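Local coordinates for glycosyl hydrolase (Streptomyces cattleya, PDB 7LR8), which probably hydrolyses the beta-1,4 bond between mannose and N-acetylglucosamine in the core disaccharide left from N-glycan breakdown, at residues V55-P60 with A129-T134; D104-W109 with R116-D121; Y235-T240 with A278-E283. The protein carries 1 engineered substitution. All coordinates share one frame; numbering follows the deposited sequence.

Contact 1. Residues V55-P60 with A129-T134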
loop_
_atom_site.group_PDB
_atom_site.type_symbol
_atom_site.label_atom_id
_atom_site.label_comp_id
_atom_site.label_asym_id
_atom_site.label_seq_id
_atom_site.Cartn_x
_atom_site.Cartn_y
_atom_site.Cartn_z
ATOM N N VAL B 55 2.657 -20.062 4.952
ATOM C CA VAL B 55 2.399 -19.319 3.723
ATOM C C VAL B 55 1.768 -17.957 4.023
ATOM O O VAL B 55 1.114 -17.747 5.049
ATOM C CB VAL B 55 1.514 -20.110 2.735
ATOM C CG1 VAL B 55 2.110 -21.495 2.479
ATOM C CG2 VAL B 55 0.099 -20.232 3.245
ATOM N N PHE B 56 1.949 -17.037 3.082
ATOM C CA PHE B 56 1.702 -15.615 3.325
ATOM C C PHE B 56 0.840 -14.945 2.266
ATOM O O PHE B 56 1.353 -14.538 1.206
ATOM C CB PHE B 56 3.029 -14.877 3.444
ATOM C CG PHE B 56 3.908 -15.410 4.527
ATOM C CD1 PHE B 56 3.731 -14.996 5.842
ATOM C CD2 PHE B 56 4.919 -16.316 4.232
ATOM C CE1 PHE B 56 4.550 -15.484 6.845
ATOM C CE2 PHE B 56 5.730 -16.814 5.246
ATOM C CZ PHE B 56 5.532 -16.386 6.555
ATOM N N PRO B 57 -0.449 -14.756 2.547
ATOM C CA PRO B 57 -1.236 -13.767 1.803
ATOM C C PRO B 57 -0.621 -12.386 1.953
ATOM O O PRO B 57 0.046 -12.088 2.948
ATOM C CB PRO B 57 -2.613 -13.814 2.479
ATOM C CG PRO B 57 -2.671 -15.091 3.221
ATOM C CD PRO B 57 -1.243 -15.513 3.526
ATOM N N LEU B 58 -0.859 -11.535 0.958
ATOM C CA LEU B 58 -0.604 -10.101 1.077
ATOM C C LEU B 58 -1.944 -9.446 1.403
ATOM O O LEU B 58 -2.859 -9.449 0.575
ATOM C CB LEU B 58 -0.011 -9.523 -0.201
ATOM C CG LEU B 58 1.467 -9.817 -0.461
ATOM C CD1 LEU B 58 1.948 -9.070 -1.697
ATOM C CD2 LEU B 58 2.313 -9.453 0.749
ATOM N N TRP B 59 -2.059 -8.914 2.623
ATOM C CA TRP B 59 -3.337 -8.388 3.113
ATOM C C TRP B 59 -3.968 -7.357 2.182
ATOM O O TRP B 59 -5.150 -7.528 1.832
ATOM C CB TRP B 59 -3.113 -7.847 4.532
ATOM C CG TRP B 59 -4.350 -7.281 5.214
ATOM C CD1 TRP B 59 -5.663 -7.652 5.011
ATOM C CD2 TRP B 59 -4.372 -6.275 6.236
ATOM N NE1 TRP B 59 -6.491 -6.911 5.833
ATOM C CE2 TRP B 59 -5.726 -6.052 6.581
ATOM C CE3 TRP B 59 -3.382 -5.513 6.867
ATOM C CZ2 TRP B 59 -6.106 -5.128 7.551
ATOM C CZ3 TRP B 59 -3.761 -4.599 7.836
ATOM C CH2 TRP B 59 -5.114 -4.404 8.159
ATOM N N PRO B 60 -3.269 -6.309 1.713
ATOM C CA PRO B 60 -3.944 -5.353 0.807
ATOM C C PRO B 60 -4.384 -5.966 -0.510
ATOM O O PRO B 60 -5.328 -5.461 -1.131
ATOM C CB PRO B 60 -2.891 -4.257 0.573
ATOM C CG PRO B 60 -1.832 -4.469 1.617
ATOM C CD PRO B 60 -1.852 -5.938 1.915
ATOM N N ALA B 129 -10.992 -9.052 11.577
ATOM C CA ALA B 129 -11.633 -10.261 12.085
ATOM C C ALA B 129 -12.387 -10.985 10.982
ATOM O O ALA B 129 -12.330 -12.216 10.891
ATOM C CB ALA B 129 -12.570 -9.909 13.249
ATOM N N GLU B 130 -13.099 -10.240 10.127
ATOM C CA GLU B 130 -13.854 -10.890 9.060
ATOM C C GLU B 130 -12.922 -11.513 8.029
ATOM O O GLU B 130 -13.214 -12.589 7.488
ATOM C CB GLU B 130 -14.801 -9.882 8.398
ATOM C CG GLU B 130 -15.716 -10.451 7.305
ATOM C CD GLU B 130 -16.554 -11.675 7.721
ATOM O OE1 GLU B 130 -16.723 -11.983 8.929
ATOM O OE2 GLU B 130 -17.036 -12.353 6.804
ATOM N N TYR B 131 -11.797 -10.847 7.758
ATOM C CA TYR B 131 -10.775 -11.381 6.864
ATOM C C TYR B 131 -10.211 -12.704 7.385
ATOM O O TYR B 131 -10.169 -13.701 6.655
ATOM C CB TYR B 131 -9.680 -10.321 6.708
ATOM C CG TYR B 131 -8.363 -10.748 6.120
ATOM C CD1 TYR B 131 -8.254 -11.171 4.801
ATOM C CD2 TYR B 131 -7.214 -10.709 6.892
ATOM C CE1 TYR B 131 -7.014 -11.544 4.264
ATOM C CE2 TYR B 131 -5.961 -11.088 6.362
ATOM C CZ TYR B 131 -5.881 -11.507 5.051
ATOM O OH TYR B 131 -4.661 -11.865 4.501
ATOM N N LEU B 132 -9.799 -12.737 8.656
ATOM C CA LEU B 132 -9.228 -13.964 9.215
ATOM C C LEU B 132 -10.263 -15.082 9.278
ATOM O O LEU B 132 -9.962 -16.234 8.949
ATOM C CB LEU B 132 -8.652 -13.707 10.607
ATOM C CG LEU B 132 -7.436 -12.792 10.742
ATOM C CD1 LEU B 132 -7.084 -12.648 12.213
ATOM C CD2 LEU B 132 -6.261 -13.359 9.960
ATOM N N ARG B 133 -11.488 -14.757 9.706
ATOM C CA ARG B 133 -12.559 -15.742 9.711
ATOM C C ARG B 133 -12.804 -16.298 8.314
ATOM O O ARG B 133 -13.033 -17.503 8.147
ATOM C CB ARG B 133 -13.839 -15.102 10.258
ATOM C CG ARG B 133 -14.921 -16.120 10.632
ATOM C CD ARG B 133 -16.316 -15.493 10.646
ATOM N NE ARG B 133 -16.654 -14.939 9.342
ATOM C CZ ARG B 133 -17.101 -15.654 8.315
ATOM N NH1 ARG B 133 -17.297 -16.966 8.440
ATOM N NH2 ARG B 133 -17.347 -15.049 7.160
ATOM N N THR B 134 -12.790 -15.420 7.306
ATOM C CA THR B 134 -13.051 -15.831 5.927
ATOM C C THR B 134 -11.974 -16.792 5.427
ATOM O O THR B 134 -12.285 -17.825 4.817
ATOM C CB THR B 134 -13.137 -14.595 5.024
ATOM O OG1 THR B 134 -14.315 -13.844 5.356
ATOM C CG2 THR B 134 -13.251 -14.987 3.556
#
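W59 and Y131 carry most of this buried contact. The indole brings CD1 of its five-membered ring over one face of the phenol ring, near the rim, with Y131 CE2 the closest atom to W59 CD1 at 3.7 Å. The two rings are tilted by 32°, an oblique pairing that is neither a parallel stack nor a T-shape; the centroids of the Y131 ring and the W59 five-membered ring are 4.7 Å apart. At the far end of the phenol, Y131 OH rests against the pyrrolidine of P57, 3.5 Å from P57 CB. Y131 can span this distance because its CG stands anti to the backbone N (chi1 165°), which throws the ring off helix 122-139 toward the turn that follows strand 52-55.

The polar ends of both rings are tied down outside the pair: Y131 OH hydrogen-bonds to G95 O and W59 NE1 to Q63 OE1. P57 O takes the amide of Q97, so G95 and Q97, just past strand 90-94, each bond one of the two segments. Between them in the chain, L96 packs on both W59 and Y131, while F62 of the short helix touches both P57 and Y131.

In the (beta/alpha)8 barrel of this GH5 enzyme, the contact packs the short helix 59-62 beyond the second strand against the helix that follows the third. No hydrogen bond crosses between the segments. Cohesion here is apolar and aromatic, while the bonds to G95 and Q63 satisfy the buried polar atoms and are likely to limit how far either ring can shift.

Contact 2. Residues D104-W109 with R116-D121. With AE3 (2-(2-ethoxyethoxy)ethanol), chain F.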
loop_
_atom_site.group_PDB
_atom_site.type_symbol
_atom_site.label_atom_id
_atom_site.label_comp_id
_atom_site.label_asym_id
_atom_site.label_seq_id
_atom_site.Cartn_x
_atom_site.Cartn_y
_atom_site.Cartn_z
ATOM N N ASP B 104 6.365 -2.956 4.624
ATOM C CA ASP B 104 5.024 -2.918 5.203
ATOM C C ASP B 104 4.000 -2.860 4.079
ATOM O O ASP B 104 4.018 -1.926 3.263
ATOM C CB ASP B 104 4.846 -1.698 6.110
ATOM C CG ASP B 104 5.614 -1.802 7.414
ATOM O OD1 ASP B 104 5.957 -2.931 7.852
ATOM O OD2 ASP B 104 5.852 -0.730 8.011
ATOM N N PHE B 105 3.067 -3.820 4.076
ATOM C CA PHE B 105 1.974 -3.882 3.104
ATOM C C PHE B 105 0.691 -3.487 3.829
ATOM O O PHE B 105 0.039 -4.324 4.462
ATOM C CB PHE B 105 1.888 -5.276 2.483
ATOM C CG PHE B 105 3.107 -5.625 1.668
ATOM C CD1 PHE B 105 3.247 -5.159 0.372
ATOM C CD2 PHE B 105 4.136 -6.358 2.231
ATOM C CE1 PHE B 105 4.392 -5.439 -0.381
ATOM C CE2 PHE B 105 5.280 -6.651 1.491
ATOM C CZ PHE B 105 5.404 -6.189 0.183
ATOM N N LEU B 106 0.336 -2.203 3.741
ATOM C CA LEU B 106 -0.820 -1.690 4.470
ATOM C C LEU B 106 -1.926 -1.298 3.510
ATOM O O LEU B 106 -1.658 -0.608 2.518
ATOM C CB LEU B 106 -0.412 -0.483 5.322
ATOM C CG LEU B 106 0.576 -0.769 6.460
ATOM C CD1 LEU B 106 1.248 0.525 6.933
ATOM C CD2 LEU B 106 -0.116 -1.488 7.620
ATOM N N PRO B 107 -3.177 -1.704 3.761
ATOM C CA PRO B 107 -4.260 -1.328 2.846
ATOM C C PRO B 107 -4.486 0.177 2.851
ATOM O O PRO B 107 -4.300 0.852 3.866
ATOM C CB PRO B 107 -5.480 -2.077 3.403
ATOM C CG PRO B 107 -4.894 -3.184 4.273
ATOM C CD PRO B 107 -3.640 -2.590 4.844
ATOM N N ALA B 108 -4.914 0.697 1.699
ATOM C CA ALA B 108 -5.137 2.133 1.570
ATOM C C ALA B 108 -6.170 2.630 2.568
ATOM O O ALA B 108 -6.128 3.797 2.973
ATOM C CB ALA B 108 -5.574 2.463 0.142
ATOM N N TRP B 109 -7.069 1.752 3.004
ATOM C CA TRP B 109 -8.130 2.145 3.921
ATOM C C TRP B 109 -7.679 2.141 5.373
ATOM O O TRP B 109 -8.512 2.354 6.260
ATOM C CB TRP B 109 -9.350 1.248 3.726
ATOM C CG TRP B 109 -9.086 -0.239 3.685
ATOM C CD1 TRP B 109 -8.791 -0.988 2.578
ATOM C CD2 TRP B 109 -9.171 -1.158 4.786
ATOM N NE1 TRP B 109 -8.675 -2.325 2.930
ATOM C CE2 TRP B 109 -8.897 -2.449 4.276
ATOM C CE3 TRP B 109 -9.461 -1.017 6.151
ATOM C CZ2 TRP B 109 -8.882 -3.594 5.089
ATOM C CZ3 TRP B 109 -9.467 -2.153 6.956
ATOM C CH2 TRP B 109 -9.170 -3.427 6.422
ATOM N N ARG B 116 -6.169 4.717 10.572
ATOM C CA ARG B 116 -6.972 4.163 11.656
ATOM C C ARG B 116 -6.155 3.059 12.302
ATOM O O ARG B 116 -5.685 2.157 11.605
ATOM C CB ARG B 116 -8.314 3.623 11.146
ATOM C CG ARG B 116 -9.285 4.709 10.721
ATOM C CD ARG B 116 -10.561 4.126 10.156
ATOM N NE ARG B 116 -10.392 3.571 8.819
ATOM C CZ ARG B 116 -11.390 3.069 8.093
ATOM N NH1 ARG B 116 -12.641 3.047 8.587
ATOM N NH2 ARG B 116 -11.152 2.605 6.874
ATOM N N ASN B 117 -5.977 3.157 13.619
ATOM C CA ASN B 117 -5.061 2.284 14.358
ATOM C C ASN B 117 -5.381 0.809 14.109
ATOM O O ASN B 117 -6.529 0.379 14.265
ATOM C CB ASN B 117 -5.162 2.646 15.851
ATOM C CG ASN B 117 -4.130 1.946 16.719
ATOM O OD1 ASN B 117 -4.059 0.732 16.735
ATOM N ND2 ASN B 117 -3.349 2.722 17.482
ATOM N N LEU B 118 -4.343 0.036 13.726
ATOM C CA LEU B 118 -4.517 -1.364 13.335
ATOM C C LEU B 118 -5.034 -2.211 14.478
ATOM O O LEU B 118 -5.643 -3.264 14.244
ATOM C CB LEU B 118 -3.186 -1.965 12.849
ATOM C CG LEU B 118 -2.651 -1.454 11.522
ATOM C CD1 LEU B 118 -1.355 -2.224 11.199
ATOM C CD2 LEU B 118 -3.699 -1.610 10.421
ATOM N N PHE B 119 -4.790 -1.784 15.716
ATOM C CA PHE B 119 -5.118 -2.592 16.876
ATOM C C PHE B 119 -6.356 -2.128 17.631
ATOM O O PHE B 119 -6.915 -2.923 18.394
ATOM C CB PHE B 119 -3.939 -2.615 17.841
ATOM C CG PHE B 119 -2.655 -3.061 17.207
ATOM C CD1 PHE B 119 -2.453 -4.394 16.910
ATOM C CD2 PHE B 119 -1.662 -2.140 16.886
ATOM C CE1 PHE B 119 -1.272 -4.817 16.320
ATOM C CE2 PHE B 119 -0.464 -2.555 16.301
ATOM C CZ PHE B 119 -0.280 -3.896 16.014
ATOM N N THR B 120 -6.801 -0.880 17.445
ATOM C CA THR B 120 -7.904 -0.326 18.232
ATOM C C THR B 120 -9.058 0.260 17.426
ATOM O O THR B 120 -10.132 0.484 18.011
ATOM C CB THR B 120 -7.409 0.774 19.190
ATOM O OG1 THR B 120 -6.946 1.907 18.435
ATOM C CG2 THR B 120 -6.290 0.245 20.100
ATOM N N ASP B 121 -8.887 0.563 16.140
ATOM C CA ASP B 121 -9.984 1.206 15.420
ATOM C C ASP B 121 -11.136 0.226 15.249
ATOM O O ASP B 121 -10.936 -0.860 14.711
ATOM C CB ASP B 121 -9.556 1.704 14.048
ATOM C CG ASP B 121 -10.702 2.375 13.320
ATOM O OD1 ASP B 121 -10.907 3.595 13.551
ATOM O OD2 ASP B 121 -11.429 1.686 12.561
HETATM C C1 AE3 F . -16.417 -4.053 21.200
HETATM C C2 AE3 F . -15.972 -2.598 21.086
HETATM O O2 AE3 F . -15.674 -2.296 19.753
HETATM C C3 AE3 F . -14.517 -1.527 19.606
HETATM C C4 AE3 F . -13.436 -2.378 18.945
HETATM O O3 AE3 F . -12.170 -1.932 19.341
HETATM C C5 AE3 F . -11.107 -2.598 18.720
HETATM C C6 AE3 F . -10.529 -3.653 19.662
HETATM O O4 AE3 F . -11.212 -4.865 19.493
#
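The long loop after the third strand of the (beta/alpha)8 barrel folds back on itself here, W109 meeting R116 and L106 meeting L118, just ahead of helix 122-139 and at the dimer interface. The main bond runs from R116 NH2 to W109 O, 2.7 Å long and fairly straight at 162°. It lies in the carbonyl plane and nearly in the guanidinium plane; R116 NE reaches the same oxygen only weakly. A bend at chi3 (-74°) turns the arginine's head back to the carbonyl, where it stands almost perpendicular to the indole, NH2 near the ring's edge. R116 NH2 also forms a salt bridge with D315 of the second subunit, so one nitrogen ties the loop's fold to the dimer.

Farther along, L106 CD2 and L118 CD1 touch at 3.9 Å, and W59 of helix 59-62 also packs on L118. The second arm is shaped by an Asx turn: N117 OD1 accepts from F119 N at 2.8 Å, its ND2 being held by R167 O. Just beyond it, 2-(2-ethoxyethoxy)ethanol, which is also hydrogen-bonded to R179, lies against the loop backbone, its C5 3.3 Å from T120 O.

Contact 3. Residues Y235-T240 with A278-E283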
loop_
_atom_site.group_PDB
_atom_site.type_symbol
_atom_site.label_atom_id
_atom_site.label_comp_id
_atom_site.label_asym_id
_atom_site.label_seq_id
_atom_site.Cartn_x
_atom_site.Cartn_y
_atom_site.Cartn_z
ATOM N N TYR B 235 28.635 -11.576 20.275
ATOM C CA TYR B 235 29.317 -12.809 20.655
ATOM C C TYR B 235 30.088 -13.461 19.517
ATOM O O TYR B 235 30.998 -14.255 19.784
ATOM C CB TYR B 235 28.292 -13.799 21.227
ATOM C CG TYR B 235 27.541 -13.200 22.392
ATOM C CD1 TYR B 235 28.164 -13.034 23.625
ATOM C CD2 TYR B 235 26.229 -12.755 22.250
ATOM C CE1 TYR B 235 27.498 -12.469 24.697
ATOM C CE2 TYR B 235 25.549 -12.182 23.320
ATOM C CZ TYR B 235 26.190 -12.043 24.537
ATOM O OH TYR B 235 25.537 -11.485 25.608
ATOM N N GLY B 236 29.761 -13.147 18.275
ATOM C CA GLY B 236 30.499 -13.622 17.122
ATOM C C GLY B 236 29.724 -14.680 16.355
ATOM O O GLY B 236 28.917 -15.429 16.916
ATOM N N THR B 237 29.998 -14.758 15.048
ATOM C CA THR B 237 29.333 -15.729 14.179
ATOM C C THR B 237 29.432 -17.157 14.712
ATOM O O THR B 237 28.452 -17.910 14.705
ATOM C CB THR B 237 29.949 -15.677 12.782
ATOM O OG1 THR B 237 29.804 -14.365 12.228
ATOM C CG2 THR B 237 29.270 -16.697 11.888
ATOM N N ARG B 238 30.627 -17.561 15.140
ATOM C CA ARG B 238 30.893 -18.953 15.480
ATOM C C ARG B 238 30.782 -19.225 16.974
ATOM O O ARG B 238 31.323 -20.222 17.457
ATOM C CB ARG B 238 32.272 -19.365 14.960
ATOM C CG ARG B 238 32.372 -19.372 13.444
ATOM C CD ARG B 238 33.356 -20.444 12.972
ATOM N NE ARG B 238 33.379 -20.580 11.517
ATOM C CZ ARG B 238 34.162 -19.865 10.715
ATOM N NH1 ARG B 238 34.991 -18.968 11.228
ATOM N NH2 ARG B 238 34.127 -20.053 9.402
ATOM N N SER B 239 30.078 -18.368 17.706
ATOM C CA SER B 239 29.977 -18.478 19.151
ATOM C C SER B 239 28.895 -19.474 19.555
ATOM O O SER B 239 27.994 -19.814 18.781
ATOM C CB SER B 239 29.659 -17.116 19.766
ATOM O OG SER B 239 28.387 -16.648 19.313
ATOM N N THR B 240 28.986 -19.923 20.806
ATOM C CA THR B 240 27.928 -20.745 21.379
ATOM C C THR B 240 26.598 -20.000 21.381
ATOM O O THR B 240 25.551 -20.583 21.064
ATOM C CB THR B 240 28.317 -21.172 22.797
ATOM O OG1 THR B 240 29.571 -21.868 22.765
ATOM C CG2 THR B 240 27.257 -22.079 23.401
ATOM N N ALA B 278 27.681 -17.038 4.122
ATOM C CA ALA B 278 27.114 -18.104 3.301
ATOM C C ALA B 278 27.936 -19.386 3.398
ATOM O O ALA B 278 27.375 -20.488 3.367
ATOM C CB ALA B 278 27.002 -17.646 1.848
ATOM N N GLU B 279 29.269 -19.268 3.511
ATOM C CA GLU B 279 30.110 -20.460 3.621
ATOM C C GLU B 279 29.960 -21.174 4.960
ATOM O O GLU B 279 30.403 -22.318 5.079
ATOM C CB GLU B 279 31.584 -20.105 3.397
ATOM C CG GLU B 279 32.143 -19.119 4.399
ATOM C CD GLU B 279 32.202 -17.705 3.838
ATOM O OE1 GLU B 279 31.174 -17.227 3.303
ATOM O OE2 GLU B 279 33.284 -17.079 3.918
ATOM N N TYR B 280 29.354 -20.536 5.961
ATOM C CA TYR B 280 29.105 -21.142 7.264
ATOM C C TYR B 280 27.640 -21.515 7.460
ATOM O O TYR B 280 27.286 -22.087 8.496
ATOM C CB TYR B 280 29.555 -20.183 8.377
ATOM C CG TYR B 280 29.540 -20.775 9.768
ATOM C CD1 TYR B 280 30.447 -21.762 10.135
ATOM C CD2 TYR B 280 28.628 -20.338 10.719
ATOM C CE1 TYR B 280 30.436 -22.301 11.406
ATOM C CE2 TYR B 280 28.609 -20.874 11.991
ATOM C CZ TYR B 280 29.512 -21.853 12.328
ATOM O OH TYR B 280 29.498 -22.386 13.595
ATOM N N ALA B 281 26.781 -21.217 6.484
ATOM C CA ALA B 281 25.347 -21.395 6.684
ATOM C C ALA B 281 24.992 -22.854 6.947
ATOM O O ALA B 281 24.114 -23.142 7.768
ATOM C CB ALA B 281 24.572 -20.869 5.475
ATOM N N ALA B 282 25.653 -23.790 6.252
ATOM C CA ALA B 282 25.338 -25.203 6.457
ATOM C C ALA B 282 25.711 -25.650 7.866
ATOM O O ALA B 282 24.910 -26.296 8.559
ATOM C CB ALA B 282 26.054 -26.071 5.414
ATOM N N GLU B 283 26.935 -25.331 8.298
ATOM C CA GLU B 283 27.356 -25.668 9.655
ATOM C C GLU B 283 26.456 -25.014 10.691
ATOM O O GLU B 283 26.129 -25.622 11.719
ATOM C CB GLU B 283 28.799 -25.232 9.893
ATOM C CG GLU B 283 29.840 -26.179 9.387
ATOM C CD GLU B 283 31.224 -25.628 9.614
ATOM O OE1 GLU B 283 31.647 -25.552 10.786
ATOM O OE2 GLU B 283 31.869 -25.238 8.622
HETATM O O HOH W 1 27.601 -20.329 15.694
#
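One face of the Y280 ring carries the aliphatic part of R238: CG sits over it, offset toward the rim, in a CH-pi contact 4.2 Å from the ring centroid and 21° off the ring normal. The guanidinium stands perpendicular to the phenol and presents an edge to it, R238 NE lying 3.4 Å from Y280 CE1, so the flat groups do not stack. T237 CG2 comes obliquely from the same side of the ring plane, out by the CD2 rim, 3.9 Å from Y280 CD2. Y280 reaches the turn with CG anti to its own backbone N (chi1 -171°), while a bend at chi2 (-149°) carries the arginine chain slantwise across the ring.

The ring meets a type I beta turn, G236 to S239, that links helix 231-235 to helix 240-253. S239 is the N-cap of the latter, and its OG also bonds to G236 O at 2.7 Å. Y280 stands by the start of helix 281-293, so the contact joins the starts of two neighbouring helices of the barrel, at the surface and away from the glycan pocket. T237 OG1 is held by H275 O, which probably helps fix the rotation that turns CG2 to the ring.

Cut back to an alanine, position Y280 would lose the face under R238 CG and the contact with T237 CG2, and the arginine chain would probably be free to swing into solvent. Beyond the ring a water donates to T237 O at 2.7 Å and to S239 O at 3.2 Å, and accepts a weak bond from Y280 OH.

From the N terminus, the chain leaves strand 52-55 through 55-60 and returns at 129-134 on helix 122-139, where contact 1 closes a loop that includes strand 90-94. Contact 2 is nested inside that loop, closing a much shorter one between 104-109 and 116-121. The two also touch: W59 packs on P107 and W109, and P60 on the backbone of F105 and L106, making one continuous patch on this side of the barrel. Contact 3 comes later, in series, and joins the starts of helices 240-253 and 281-293. It lies on the opposite side of the chain's centre, its centre about 36 Å from that of contact 1 and about 38 Å from that of contact 2.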